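Local coordinates for protein transaminase (Bacillus megaterium, PDB 5G0A) that catalyses S-selective, pyridoxal-5'-phosphate-dependent transfer of amino groups, probably between an amine donor and a carbonyl acceptor as in other omega-transaminases, at residues G361-I364 against R365-L368; N448-R451 against G452-D455; E224-G227 against P228-A232; A317-M320 against D321-W325; L21-F25 against S26-E30. All coordinates share one frame; numbering follows the deposited sequence.

Contact 1: residues G361-I364 against R365-L368; sequences GEYI and RSKL
Tyr363 and Lys367, one turn apart on helix 353-374, run alongside each other in the same direction, the lysine chain laid over one face of the phenol ring. CG of Lys367 is 4.2 Å from the centroid of the Tyr363 ring and 25° off its normal, a CH-pi contact shifted toward the rim. Further along, CD of Lys367 meets CZ of Tyr363 at 3.8 Å. Bends at chi2 (-74°) and chi3 (-62°) of Lys367 keep these methylenes on the ring. Ile364 and Leu368 make a second aligned pair, with CG2 of Ile364 3.8 Å from CD1 of Leu368; both also pack on Trp388 of strand 387-392. Ser366 instead turns back toward the preceding turn. Its OG donates to Tyr363 O at 2.6 Å, in the carbonyl plane and on a lone pair, while Lys367 N gives the regular helical bond to the same oxygen at 3.0 Å. The polar ends of Tyr363 and Lys367 both reach Asp455 OD1 on helix 451-468. The carbonyl of Tyr363 is thus held by two donors, and the shared carboxylate oxygen probably favours the charged form of Lys367 while joining the two helices.

Contact 2: residues N448-R451 against G452-D455; sequences NVSR and GDID. Unlike the reference sequence in segment 452-455: Gly452 (reference Glu).
Ser450 meets Asp453 at the start of helix 451-468 through a capping bond: Ser450 OG accepts from Asp453 N at 3.0 Å, with an N-H...O angle of 155°. The hydroxyl can do this because it sits between the backbone N and the carbonyl carbon of its own residue (chi1 71°). Without the hydroxyl, as with an alanine here, Asp453 N would probably lose its capping acceptor and this helix end be less firmly held. Backbone bonds start the regular pattern, with Ile454 N donating to Ser450 O at 2.9 Å and Asp455 N to Arg451 O at 2.8 Å. One water carries the return link: it accepts from Ser450 N at 3.0 Å and donates to Asp453 OD2 at 2.8 Å. The other carboxylate oxygen of Asp453 is bonded to Tyr43 OH, so the group is fixed at both oxygens, and its charge probably suits the positive end of the helix dipole. Apolar packing completes the contact. Val449 CG1 lies 3.8 Å from Ile454 CD1, the side chains crossing at about a right angle, and Phe55 packs against both. The arrangement is a serine N-cap, its water-relayed return link resembling a capping box, with a Val449-Ile454 hydrophobic staple (N' and N4).

Contact 3: residues E224-G227 against P228-A232; sequences ENYG and PEQVA
Gln230 reaches back to Tyr226 and Gly227 where helix 214-226 ends and the chain turns into strand 231-236. This is the last leg of a beta-alpha-beta crossover in the large mixed sheet of a class-III aminotransferase. Gln230 NE2 donates to Tyr226 O at 2.9 Å; the bond is bent (141°), and the acceptor is tilted out of the amide plane. The same nitrogen lies at the edge of the Tyr226 ring, near its plane. Gln230 N donates to Gly227 O at 2.8 Å along a straighter line (167°), though from above the carbonyl plane. CG of Gln230 sits between its own backbone N and carbonyl carbon, and the chain extends from there, which carries the amide over the helix end. Gly227 leaves helical geometry with a positive phi (95°) that would jam a beta carbon against Tyr226 O; the carboxylate of Glu229 is also close, its OE1 3.2 Å from Gly227 CA. Outside this ring of contacts stands a second subunit: its Ser184 bonds to Gln230 OE1, and its Gln179 bonds to both Tyr226 O and Glu229 OE2. A leucine in place of Gln230 would probably leave Ser184 of that subunit without its mate and cost Tyr226 O one donor. The turn is rounded off by Val231 N, which bonds to Pro228 O at 3.2 Å, and by Val231 CG2, 3.7 Å from Gly227 O.

Contact 4: residues A317-M320 against D321-W325; sequences AAFM and DKHRW. Unlike the reference sequence in segment 317-320: Ala318 (reference Glu). Unlike the reference sequence in segment 321-325: Lys322 (reference Arg).
Met320 curls toward Trp325 through three successive torsions, all within a degree of -65°, while Trp325 holds CG anti to its own backbone N. The result is a Met-aromatic contact across the turn that links helix 314-321 to strand 324-325. Met320 CE rests over the indole face, 3.6 Å from the centroid of the Trp325 six-membered ring and 20° off its normal, with Trp325 CD2 the closest atom to CE at 3.4 Å. A second aromatic contact lies nearer the helix. The edge of His323 is directed at the face of Phe319, the ring centroids 4.8 Å apart and the planes at 56°, an edge-to-face pair in which CE1 of His323 comes 3.5 Å from CE1 of Phe319. Phe319 O then serves two donors: Lys322 N at 3.0 Å, from above the carbonyl plane, and, weakly, His323 ND1. This second bond helps fix the rotation of the imidazole. Met320 O takes His323 N at 3.1 Å, so the chain closes tightly as the helix ends. Further out, Tyr135 meets Phe319 edge-to-face, and Asp321 OD1 forms a salt bridge with Lys114. Arg324 and Trp325 pair antiparallel with a strand of a third subunit, whose Ser166 O receives Trp325 NE1. The sulfur stands farther from the indole than the methyl group does: Met320 SD is 5.3 Å from the centroid of the Trp325 six-membered ring, above the same face.

Contact 5: residues L21-F25 against S26-E30; sequences LMRTF and STQNE
Gln28 OE1 takes two donors, Arg23 NH1 and Lys114 NZ of a third subunit. The arginine bond is 3.0 Å from Arg23 NH1 to Gln28 OE1, nearly straight (164°), and uses a lone pair in the carbonyl plane. From the donor's side OE1 lies at the edge of the guanidinium, only 1° out of its plane; the two flat groups are 26° apart and so almost coplanar. Bends at chi2 and chi3 curl the Arg23 chain, which brings CG of Arg23 within 3.3 Å of Gln28 OE1 as well. Arg23 NH2 bonds to Asp17 O and Gln28 NE2 to Arg18 O, both near the end of helix 10-20, so the pair is tied back to that helix. Residues 28-30 take helical backbone angles without forming a regular helix, and an ST motif leads into them, paired with a reciprocal bond as in a capping box. Thr27 OG1 accepts from Glu30 N at 3.2 Å, and Glu30 OE2 accepts from Thr27 N at 2.8 Å on its anti lone pair. That carboxylate also forms a salt bridge with Arg324 of the third subunit. At the bend before this turn, Ser26 N bonds weakly to Thr24 O, and one water joins Thr24 O to Ser26 OG, 2.9 Å from each. Phe25, with positive phi, meets His410 edge-to-face, and its side chain lies about 10 Å from a bound pyridoxal-5'-phosphate.

In the fold
From the N terminus the order is contact 5, contact 3, contact 4, contact 1, contact 2. Each turns within one short run of chain, and all five lie in series, so none nests in or crosses another. Contact 5 shapes the loop between helix 10-20 and strand 38-40; contact 3 closes the turn from helix 214-226 into the large sheet, and contact 4 the turn after helix 314-321. Contacts 4 and 5 are about 28 Å apart at their nearest atoms within the chain, yet both meet a third subunit. Contacts 1 and 2 touch directly, with centres 11 Å apart, and tie helix 353-374 to helix 451-468.

Contact 1: residues G361-I364 against R365-L368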
loop_
_atom_site.group_PDB
_atom_site.type_symbol
_atom_site.label_atom_id
_atom_site.label_comp_id
_atom_site.label_asym_id
_atom_site.label_seq_id
_atom_site.Cartn_x
_atom_site.Cartn_y
_atom_site.Cartn_z
ATOM N N GLY B 361 9.469 -5.657 43.879
ATOM C CA GLY B 361 8.655 -6.599 43.110
ATOM C C GLY B 361 8.393 -7.869 43.914
ATOM O O GLY B 361 7.264 -8.347 43.948
ATOM N N GLU B 362 9.442 -8.401 44.542
ATOM C CA GLU B 362 9.316 -9.580 45.419
ATOM C C GLU B 362 8.341 -9.268 46.548
ATOM O O GLU B 362 7.494 -10.093 46.900
ATOM C CB GLU B 362 10.686 -10.008 45.952
ATOM C CG GLU B 362 11.573 -10.638 44.886
ATOM C CD GLU B 362 13.035 -10.732 45.274
ATOM O OE1 GLU B 362 13.364 -10.621 46.477
ATOM O OE2 GLU B 362 13.863 -10.921 44.360
ATOM N N TYR B 363 8.427 -8.052 47.088
ATOM C CA TYR B 363 7.465 -7.614 48.099
ATOM C C TYR B 363 6.034 -7.563 47.557
ATOM O O TYR B 363 5.105 -8.108 48.165
ATOM C CB TYR B 363 7.868 -6.266 48.701
ATOM C CG TYR B 363 6.986 -5.856 49.861
ATOM C CD1 TYR B 363 7.089 -6.499 51.101
ATOM C CD2 TYR B 363 6.034 -4.841 49.718
ATOM C CE1 TYR B 363 6.277 -6.137 52.166
ATOM C CE2 TYR B 363 5.219 -4.469 50.779
ATOM C CZ TYR B 363 5.349 -5.122 52.005
ATOM O OH TYR B 363 4.551 -4.755 53.069
ATOM N N ILE B 364 5.858 -6.921 46.397
ATOM C CA ILE B 364 4.557 -6.853 45.740
ATOM C C ILE B 364 4.022 -8.262 45.440
ATOM O O ILE B 364 2.828 -8.506 45.559
ATOM C CB ILE B 364 4.618 -6.004 44.433
ATOM C CG1 ILE B 364 4.681 -4.505 44.764
ATOM C CG2 ILE B 364 3.431 -6.293 43.523
ATOM C CD1 ILE B 364 5.284 -3.646 43.659
ATOM N N ARG B 365 4.906 -9.159 45.017
ATOM C CA ARG B 365 4.554 -10.565 44.787
ATOM C C ARG B 365 3.904 -11.169 46.048
ATOM O O ARG B 365 2.828 -11.754 45.969
ATOM C CB ARG B 365 5.800 -11.353 44.333
ATOM C CG ARG B 365 5.749 -12.865 44.518
ATOM C CD ARG B 365 5.003 -13.555 43.401
ATOM N NE ARG B 365 5.665 -13.405 42.108
ATOM C CZ ARG B 365 5.257 -13.986 40.987
ATOM N NH1 ARG B 365 4.189 -14.772 40.996
ATOM N NH2 ARG B 365 5.921 -13.782 39.857
ATOM N N SER B 366 4.543 -10.990 47.201
ATOM C CA SER B 366 3.983 -11.476 48.480
ATOM C C SER B 366 2.632 -10.833 48.829
ATOM O O SER B 366 1.746 -11.486 49.391
ATOM C CB SER B 366 4.984 -11.285 49.626
ATOM O OG SER B 366 5.054 -9.928 50.049
ATOM N N LYS B 367 2.475 -9.551 48.500
ATOM C CA LYS B 367 1.218 -8.852 48.759
ATOM C C LYS B 367 0.107 -9.345 47.840
ATOM O O LYS B 367 -1.038 -9.507 48.276
ATOM C CB LYS B 367 1.390 -7.328 48.632
ATOM C CG LYS B 367 2.436 -6.708 49.558
ATOM C CD LYS B 367 1.991 -6.633 51.010
ATOM C CE LYS B 367 0.755 -5.760 51.173
ATOM N NZ LYS B 367 0.561 -5.382 52.601
ATOM N N LEU B 368 0.432 -9.577 46.566
ATOM C CA LEU B 368 -0.559 -10.116 45.617
ATOM C C LEU B 368 -0.948 -11.559 45.948
ATOM O O LEU B 368 -2.110 -11.928 45.810
ATOM C CB LEU B 368 -0.082 -9.994 44.160
ATOM C CG LEU B 368 0.006 -8.567 43.603
ATOM C CD1 LEU B 368 0.704 -8.559 42.251
ATOM C CD2 LEU B 368 -1.367 -7.916 43.495
#

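Contact 2: residues N448-R451 against G452-D455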
loop_
_atom_site.group_PDB
_atom_site.type_symbol
_atom_site.label_atom_id
_atom_site.label_comp_id
_atom_site.label_asym_id
_atom_site.label_seq_id
_atom_site.Cartn_x
_atom_site.Cartn_y
_atom_site.Cartn_z
ATOM N N ASN B 448 11.770 3.329 43.183
ATOM C CA ASN B 448 12.045 3.586 44.605
ATOM C C ASN B 448 10.796 3.758 45.494
ATOM O O ASN B 448 10.873 4.366 46.584
ATOM C CB ASN B 448 12.982 4.798 44.737
ATOM C CG ASN B 448 12.325 6.094 44.291
ATOM O OD1 ASN B 448 11.340 6.079 43.578
ATOM N ND2 ASN B 448 12.874 7.226 44.728
ATOM N N VAL B 449 9.653 3.242 45.035
ATOM C CA VAL B 449 8.389 3.312 45.777
ATOM C C VAL B 449 8.606 2.713 47.170
ATOM O O VAL B 449 9.386 1.783 47.331
ATOM C CB VAL B 449 7.207 2.627 45.031
ATOM C CG1 VAL B 449 7.396 1.108 44.906
ATOM C CG2 VAL B 449 5.864 2.950 45.686
ATOM N N SER B 450 7.972 3.304 48.172
ATOM C CA SER B 450 8.168 2.831 49.551
ATOM C C SER B 450 7.277 1.643 49.863
ATOM O O SER B 450 6.225 1.446 49.245
ATOM C CB SER B 450 7.902 3.973 50.547
ATOM O OG SER B 450 6.518 4.287 50.599
ATOM N N ARG B 451 7.691 0.852 50.854
ATOM C CA ARG B 451 6.851 -0.225 51.370
ATOM C C ARG B 451 5.510 0.320 51.838
ATOM O O ARG B 451 4.478 -0.284 51.578
ATOM C CB ARG B 451 7.558 -0.971 52.521
ATOM C CG ARG B 451 8.858 -1.665 52.119
ATOM C CD ARG B 451 8.620 -3.078 51.592
ATOM N NE ARG B 451 9.809 -3.682 50.974
ATOM C CZ ARG B 451 10.408 -4.799 51.389
ATOM N NH1 ARG B 451 9.953 -5.471 52.443
ATOM N NH2 ARG B 451 11.471 -5.257 50.739
ATOM N N GLY B 452 5.532 1.466 52.522
ATOM C CA GLY B 452 4.298 2.100 53.015
ATOM C C GLY B 452 3.337 2.445 51.898
ATOM O O GLY B 452 2.130 2.282 52.039
ATOM N N ASP B 453 3.865 2.942 50.779
ATOM C CA ASP B 453 3.015 3.238 49.638
ATOM C C ASP B 453 2.523 1.968 48.921
ATOM O O ASP B 453 1.373 1.914 48.522
ATOM C CB ASP B 453 3.684 4.251 48.683
ATOM C CG ASP B 453 3.655 5.681 49.237
ATOM O OD1 ASP B 453 2.730 6.029 50.010
ATOM O OD2 ASP B 453 4.537 6.472 48.881
ATOM N N ILE B 454 3.374 0.953 48.781
ATOM C CA ILE B 454 2.887 -0.352 48.296
ATOM C C ILE B 454 1.746 -0.866 49.187
ATOM O O ILE B 454 0.694 -1.269 48.693
ATOM C CB ILE B 454 4.018 -1.404 48.186
ATOM C CG1 ILE B 454 4.994 -1.029 47.067
ATOM C CG2 ILE B 454 3.437 -2.808 47.962
ATOM C CD1 ILE B 454 6.311 -1.787 47.134
ATOM N N ASP B 455 1.935 -0.822 50.504
ATOM C CA ASP B 455 0.867 -1.236 51.440
ATOM C C ASP B 455 -0.426 -0.447 51.247
ATOM O O ASP B 455 -1.508 -1.025 51.233
ATOM C CB ASP B 455 1.325 -1.118 52.904
ATOM C CG ASP B 455 2.382 -2.149 53.279
ATOM O OD1 ASP B 455 2.653 -3.074 52.485
ATOM O OD2 ASP B 455 2.959 -2.017 54.371
HETATM O O HOH W 1 6.866 5.980 47.479
#

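Contact 3: residues E224-G227 against P228-A232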
loop_
_atom_site.group_PDB
_atom_site.type_symbol
_atom_site.label_atom_id
_atom_site.label_comp_id
_atom_site.label_asym_id
_atom_site.label_seq_id
_atom_site.Cartn_x
_atom_site.Cartn_y
_atom_site.Cartn_z
ATOM N N GLU B 224 8.255 -17.977 6.394
ATOM C CA GLU B 224 8.576 -18.868 5.272
ATOM C C GLU B 224 7.676 -18.583 4.074
ATOM O O GLU B 224 8.151 -18.467 2.942
ATOM C CB GLU B 224 8.408 -20.329 5.691
ATOM C CG GLU B 224 9.508 -20.807 6.614
ATOM C CD GLU B 224 9.235 -22.208 7.114
ATOM O OE1 GLU B 224 8.090 -22.693 6.954
ATOM O OE2 GLU B 224 10.168 -22.809 7.645
ATOM N N ASN B 225 6.382 -18.443 4.335
ATOM C CA ASN B 225 5.403 -18.215 3.267
ATOM C C ASN B 225 5.634 -16.921 2.503
ATOM O O ASN B 225 5.607 -16.897 1.292
ATOM C CB ASN B 225 3.993 -18.251 3.847
ATOM C CG ASN B 225 2.918 -18.252 2.770
ATOM O OD1 ASN B 225 2.514 -17.201 2.278
ATOM N ND2 ASN B 225 2.466 -19.447 2.382
ATOM N N TYR B 226 5.866 -15.827 3.232
ATOM C CA TYR B 226 6.136 -14.539 2.618
ATOM C C TYR B 226 7.547 -14.429 2.053
ATOM O O TYR B 226 7.836 -13.521 1.259
ATOM C CB TYR B 226 5.817 -13.401 3.605
ATOM C CG TYR B 226 4.332 -13.070 3.611
ATOM C CD1 TYR B 226 3.447 -13.789 4.408
ATOM C CD2 TYR B 226 3.825 -12.057 2.797
ATOM C CE1 TYR B 226 2.095 -13.502 4.405
ATOM C CE2 TYR B 226 2.472 -11.784 2.762
ATOM C CZ TYR B 226 1.620 -12.486 3.583
ATOM O OH TYR B 226 0.272 -12.201 3.582
ATOM N N GLY B 227 8.400 -15.389 2.419
ATOM C CA GLY B 227 9.793 -15.395 1.977
ATOM C C GLY B 227 10.694 -14.751 3.026
ATOM O O GLY B 227 10.648 -13.538 3.203
ATOM N N PRO B 228 11.517 -15.550 3.735
ATOM C CA PRO B 228 12.420 -14.941 4.723
ATOM C C PRO B 228 13.323 -13.889 4.091
ATOM O O PRO B 228 13.736 -12.954 4.784
ATOM C CB PRO B 228 13.249 -16.144 5.224
ATOM C CG PRO B 228 12.329 -17.308 4.999
ATOM C CD PRO B 228 11.749 -17.007 3.643
ATOM N N GLU B 229 13.567 -13.993 2.776
ATOM C CA GLU B 229 14.364 -13.013 2.056
ATOM C C GLU B 229 13.690 -11.629 1.923
ATOM O O GLU B 229 14.317 -10.676 1.487
ATOM C CB GLU B 229 14.828 -13.553 0.677
ATOM C CG GLU B 229 13.780 -13.587 -0.452
ATOM C CD GLU B 229 12.668 -14.606 -0.293
ATOM O OE1 GLU B 229 12.703 -15.486 0.590
ATOM O OE2 GLU B 229 11.710 -14.525 -1.090
ATOM N N GLN B 230 12.414 -11.512 2.268
ATOM C CA GLN B 230 11.855 -10.159 2.283
ATOM C C GLN B 230 11.387 -9.707 3.661
ATOM O O GLN B 230 10.714 -8.687 3.775
ATOM C CB GLN B 230 10.776 -9.957 1.224
ATOM C CG GLN B 230 9.462 -10.649 1.504
ATOM C CD GLN B 230 8.361 -10.116 0.589
ATOM O OE1 GLN B 230 8.536 -9.086 -0.081
ATOM N NE2 GLN B 230 7.232 -10.799 0.568
ATOM N N VAL B 231 11.747 -10.471 4.692
ATOM C CA VAL B 231 11.395 -10.127 6.074
ATOM C C VAL B 231 12.634 -9.517 6.765
ATOM O O VAL B 231 13.611 -10.199 7.017
ATOM C CB VAL B 231 10.832 -11.324 6.888
ATOM C CG1 VAL B 231 10.551 -10.916 8.339
ATOM C CG2 VAL B 231 9.539 -11.856 6.256
ATOM N N ALA B 232 12.572 -8.226 7.061
ATOM C CA ALA B 232 13.654 -7.532 7.784
ATOM C C ALA B 232 13.831 -7.970 9.232
ATOM O O ALA B 232 14.958 -8.123 9.682
ATOM C CB ALA B 232 13.437 -6.004 7.747
#

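Contact 4: residues A317-M320 against D321-W325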
loop_
_atom_site.group_PDB
_atom_site.type_symbol
_atom_site.label_atom_id
_atom_site.label_comp_id
_atom_site.label_asym_id
_atom_site.label_seq_id
_atom_site.Cartn_x
_atom_site.Cartn_y
_atom_site.Cartn_z
ATOM N N ALA B 317 25.519 -1.035 13.243
ATOM C CA ALA B 317 26.281 0.217 13.284
ATOM C C ALA B 317 27.391 0.285 12.238
ATOM O O ALA B 317 27.585 1.307 11.601
ATOM C CB ALA B 317 26.845 0.454 14.678
ATOM N N ALA B 318 28.118 -0.817 12.051
ATOM C CA ALA B 318 29.221 -0.820 11.089
ATOM C C ALA B 318 28.699 -0.604 9.658
ATOM O O ALA B 318 29.313 0.099 8.869
ATOM C CB ALA B 318 30.014 -2.128 11.194
ATOM N N PHE B 319 27.528 -1.172 9.369
ATOM C CA PHE B 319 26.885 -1.005 8.078
ATOM C C PHE B 319 26.442 0.443 7.893
ATOM O O PHE B 319 26.792 1.090 6.902
ATOM C CB PHE B 319 25.687 -1.945 7.956
ATOM C CG PHE B 319 24.798 -1.636 6.775
ATOM C CD1 PHE B 319 25.105 -2.116 5.501
ATOM C CD2 PHE B 319 23.646 -0.858 6.942
ATOM C CE1 PHE B 319 24.270 -1.848 4.422
ATOM C CE2 PHE B 319 22.815 -0.578 5.854
ATOM C CZ PHE B 319 23.127 -1.075 4.596
ATOM N N MET B 320 25.702 0.966 8.869
ATOM C CA MET B 320 25.227 2.362 8.769
ATOM C C MET B 320 26.383 3.343 8.617
ATOM O O MET B 320 26.316 4.299 7.832
ATOM C CB MET B 320 24.336 2.721 9.969
ATOM C CG MET B 320 23.039 1.908 10.000
ATOM S SD MET B 320 21.871 2.223 8.647
ATOM C CE MET B 320 21.360 3.931 8.909
ATOM N N ASP B 321 27.477 3.067 9.324
ATOM C CA ASP B 321 28.671 3.909 9.282
ATOM C C ASP B 321 29.319 4.058 7.906
ATOM O O ASP B 321 30.062 5.021 7.677
ATOM C CB ASP B 321 29.733 3.346 10.232
ATOM C CG ASP B 321 29.548 3.798 11.680
ATOM O OD1 ASP B 321 28.664 4.633 11.995
ATOM O OD2 ASP B 321 30.333 3.310 12.516
ATOM N N LYS B 322 29.059 3.110 7.006
ATOM C CA LYS B 322 29.652 3.140 5.664
ATOM C C LYS B 322 28.898 4.039 4.686
ATOM O O LYS B 322 29.333 4.210 3.552
ATOM C CB LYS B 322 29.749 1.724 5.072
ATOM C CG LYS B 322 30.788 0.846 5.748
ATOM C CD LYS B 322 30.638 -0.591 5.267
ATOM C CE LYS B 322 31.598 -1.504 6.025
ATOM N NZ LYS B 322 32.984 -1.473 5.472
ATOM N N HIS B 323 27.778 4.615 5.122
ATOM C CA HIS B 323 26.931 5.413 4.235
ATOM C C HIS B 323 26.607 6.770 4.822
ATOM O O HIS B 323 26.832 7.011 6.024
ATOM C CB HIS B 323 25.623 4.640 3.987
ATOM C CG HIS B 323 25.847 3.257 3.477
ATOM N ND1 HIS B 323 25.811 2.146 4.295
ATOM C CD2 HIS B 323 26.174 2.808 2.245
ATOM C CE1 HIS B 323 26.067 1.069 3.577
ATOM N NE2 HIS B 323 26.285 1.440 2.331
ATOM N N ARG B 324 26.104 7.657 3.963
ATOM C CA ARG B 324 25.561 8.943 4.389
ATOM C C ARG B 324 24.060 8.737 4.573
ATOM O O ARG B 324 23.348 8.436 3.618
ATOM C CB ARG B 324 25.804 10.022 3.342
ATOM C CG ARG B 324 27.277 10.350 3.167
ATOM C CD ARG B 324 27.468 11.399 2.107
ATOM N NE ARG B 324 28.875 11.816 2.065
ATOM C CZ ARG B 324 29.460 12.412 1.033
ATOM N NH1 ARG B 324 28.798 12.652 -0.094
ATOM N NH2 ARG B 324 30.737 12.765 1.146
ATOM N N TRP B 325 23.593 8.906 5.805
ATOM C CA TRP B 325 22.189 8.633 6.135
ATOM C C TRP B 325 21.437 9.961 6.165
ATOM O O TRP B 325 21.753 10.822 6.967
ATOM C CB TRP B 325 22.107 7.956 7.502
ATOM C CG TRP B 325 20.731 7.499 7.894
ATOM C CD1 TRP B 325 19.664 7.243 7.053
ATOM C CD2 TRP B 325 20.306 7.133 9.207
ATOM N NE1 TRP B 325 18.592 6.760 7.789
ATOM C CE2 TRP B 325 18.957 6.698 9.110
ATOM C CE3 TRP B 325 20.929 7.143 10.470
ATOM C CZ2 TRP B 325 18.220 6.276 10.229
ATOM C CZ3 TRP B 325 20.201 6.722 11.591
ATOM C CH2 TRP B 325 18.859 6.278 11.457
#

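Contact 5: residues L21-F25 against S26-E30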
loop_
_atom_site.group_PDB
_atom_site.type_symbol
_atom_site.label_atom_id
_atom_site.label_comp_id
_atom_site.label_asym_id
_atom_site.label_seq_id
_atom_site.Cartn_x
_atom_site.Cartn_y
_atom_site.Cartn_z
ATOM N N LEU B 21 -8.232 22.667 24.152
ATOM C CA LEU B 21 -7.415 21.462 24.008
ATOM C C LEU B 21 -8.235 20.308 23.442
ATOM O O LEU B 21 -9.369 20.065 23.868
ATOM C CB LEU B 21 -6.756 21.063 25.332
ATOM C CG LEU B 21 -5.670 22.067 25.793
ATOM C CD1 LEU B 21 -5.381 21.912 27.277
ATOM C CD2 LEU B 21 -4.392 21.899 24.978
ATOM N N MET B 22 -7.657 19.588 22.476
ATOM C CA MET B 22 -8.327 18.410 21.908
ATOM C C MET B 22 -8.432 17.279 22.917
ATOM O O MET B 22 -7.480 16.992 23.656
ATOM C CB MET B 22 -7.585 17.918 20.649
ATOM C CG MET B 22 -7.500 18.943 19.539
ATOM S SD MET B 22 -6.941 18.191 17.968
ATOM C CE MET B 22 -8.440 17.375 17.422
ATOM N N ARG B 23 -9.594 16.632 22.929
ATOM C CA ARG B 23 -9.873 15.531 23.852
ATOM C C ARG B 23 -9.284 14.250 23.318
ATOM O O ARG B 23 -9.245 14.043 22.100
ATOM C CB ARG B 23 -11.383 15.303 23.978
ATOM C CG ARG B 23 -12.176 16.477 24.520
ATOM C CD ARG B 23 -12.045 16.586 26.039
ATOM N NE ARG B 23 -10.752 17.073 26.548
ATOM C CZ ARG B 23 -10.397 18.359 26.641
ATOM N NH1 ARG B 23 -11.225 19.326 26.260
ATOM N NH2 ARG B 23 -9.208 18.685 27.148
ATOM N N THR B 24 -8.828 13.411 24.239
ATOM C CA THR B 24 -8.511 12.010 23.942
ATOM C C THR B 24 -9.221 11.098 24.946
ATOM O O THR B 24 -9.371 11.440 26.119
ATOM C CB THR B 24 -6.994 11.741 23.914
ATOM O OG1 THR B 24 -6.385 12.173 25.144
ATOM C CG2 THR B 24 -6.354 12.471 22.726
ATOM N N PHE B 25 -9.683 9.952 24.451
ATOM C CA PHE B 25 -10.399 8.924 25.236
ATOM C C PHE B 25 -11.771 9.303 25.801
ATOM O O PHE B 25 -12.578 8.423 26.068
ATOM C CB PHE B 25 -9.492 8.291 26.301
ATOM C CG PHE B 25 -8.243 7.704 25.721
ATOM C CD1 PHE B 25 -8.278 6.469 25.077
ATOM C CD2 PHE B 25 -7.035 8.410 25.775
ATOM C CE1 PHE B 25 -7.126 5.935 24.500
ATOM C CE2 PHE B 25 -5.879 7.870 25.212
ATOM C CZ PHE B 25 -5.926 6.641 24.571
ATOM N N SER B 26 -12.025 10.602 25.950
ATOM C CA SER B 26 -13.305 11.119 26.425
ATOM C C SER B 26 -13.917 12.018 25.358
ATOM O O SER B 26 -13.221 12.761 24.683
ATOM C CB SER B 26 -13.135 11.963 27.700
ATOM O OG SER B 26 -12.466 11.267 28.737
ATOM N N THR B 27 -15.236 11.980 25.228
ATOM C CA THR B 27 -15.923 12.995 24.464
ATOM C C THR B 27 -15.863 14.297 25.296
ATOM O O THR B 27 -15.635 14.260 26.510
ATOM C CB THR B 27 -17.405 12.631 24.205
ATOM O OG1 THR B 27 -18.111 12.649 25.453
ATOM C CG2 THR B 27 -17.538 11.224 23.559
ATOM N N GLN B 28 -16.069 15.423 24.629
ATOM C CA GLN B 28 -16.085 16.736 25.269
ATOM C C GLN B 28 -17.185 16.764 26.342
ATOM O O GLN B 28 -16.969 17.266 27.451
ATOM C CB GLN B 28 -16.322 17.811 24.210
ATOM C CG GLN B 28 -16.382 19.268 24.686
ATOM C CD GLN B 28 -15.051 19.829 25.173
ATOM O OE1 GLN B 28 -14.009 19.178 25.115
ATOM N NE2 GLN B 28 -15.091 21.066 25.660
ATOM N N ASN B 29 -18.338 16.190 26.011
ATOM C CA ASN B 29 -19.500 16.219 26.931
ATOM C C ASN B 29 -19.341 15.421 28.216
ATOM O O ASN B 29 -19.904 15.785 29.265
ATOM C CB ASN B 29 -20.777 15.789 26.185
ATOM C CG ASN B 29 -21.294 16.869 25.253
ATOM O OD1 ASN B 29 -20.894 18.026 25.339
ATOM N ND2 ASN B 29 -22.183 16.496 24.361
ATOM N N GLU B 30 -18.575 14.341 28.158
ATOM C CA GLU B 30 -18.351 13.529 29.344
ATOM C C GLU B 30 -17.090 13.949 30.108
ATOM O O GLU B 30 -16.862 13.515 31.236
ATOM C CB GLU B 30 -18.315 12.043 28.974
ATOM C CG GLU B 30 -17.014 11.583 28.310
ATOM C CD GLU B 30 -17.097 10.177 27.756
ATOM O OE1 GLU B 30 -17.809 9.325 28.339
ATOM O OE2 GLU B 30 -16.463 9.918 26.716
HETATM O O HOH W 2 -9.893 12.507 28.727
#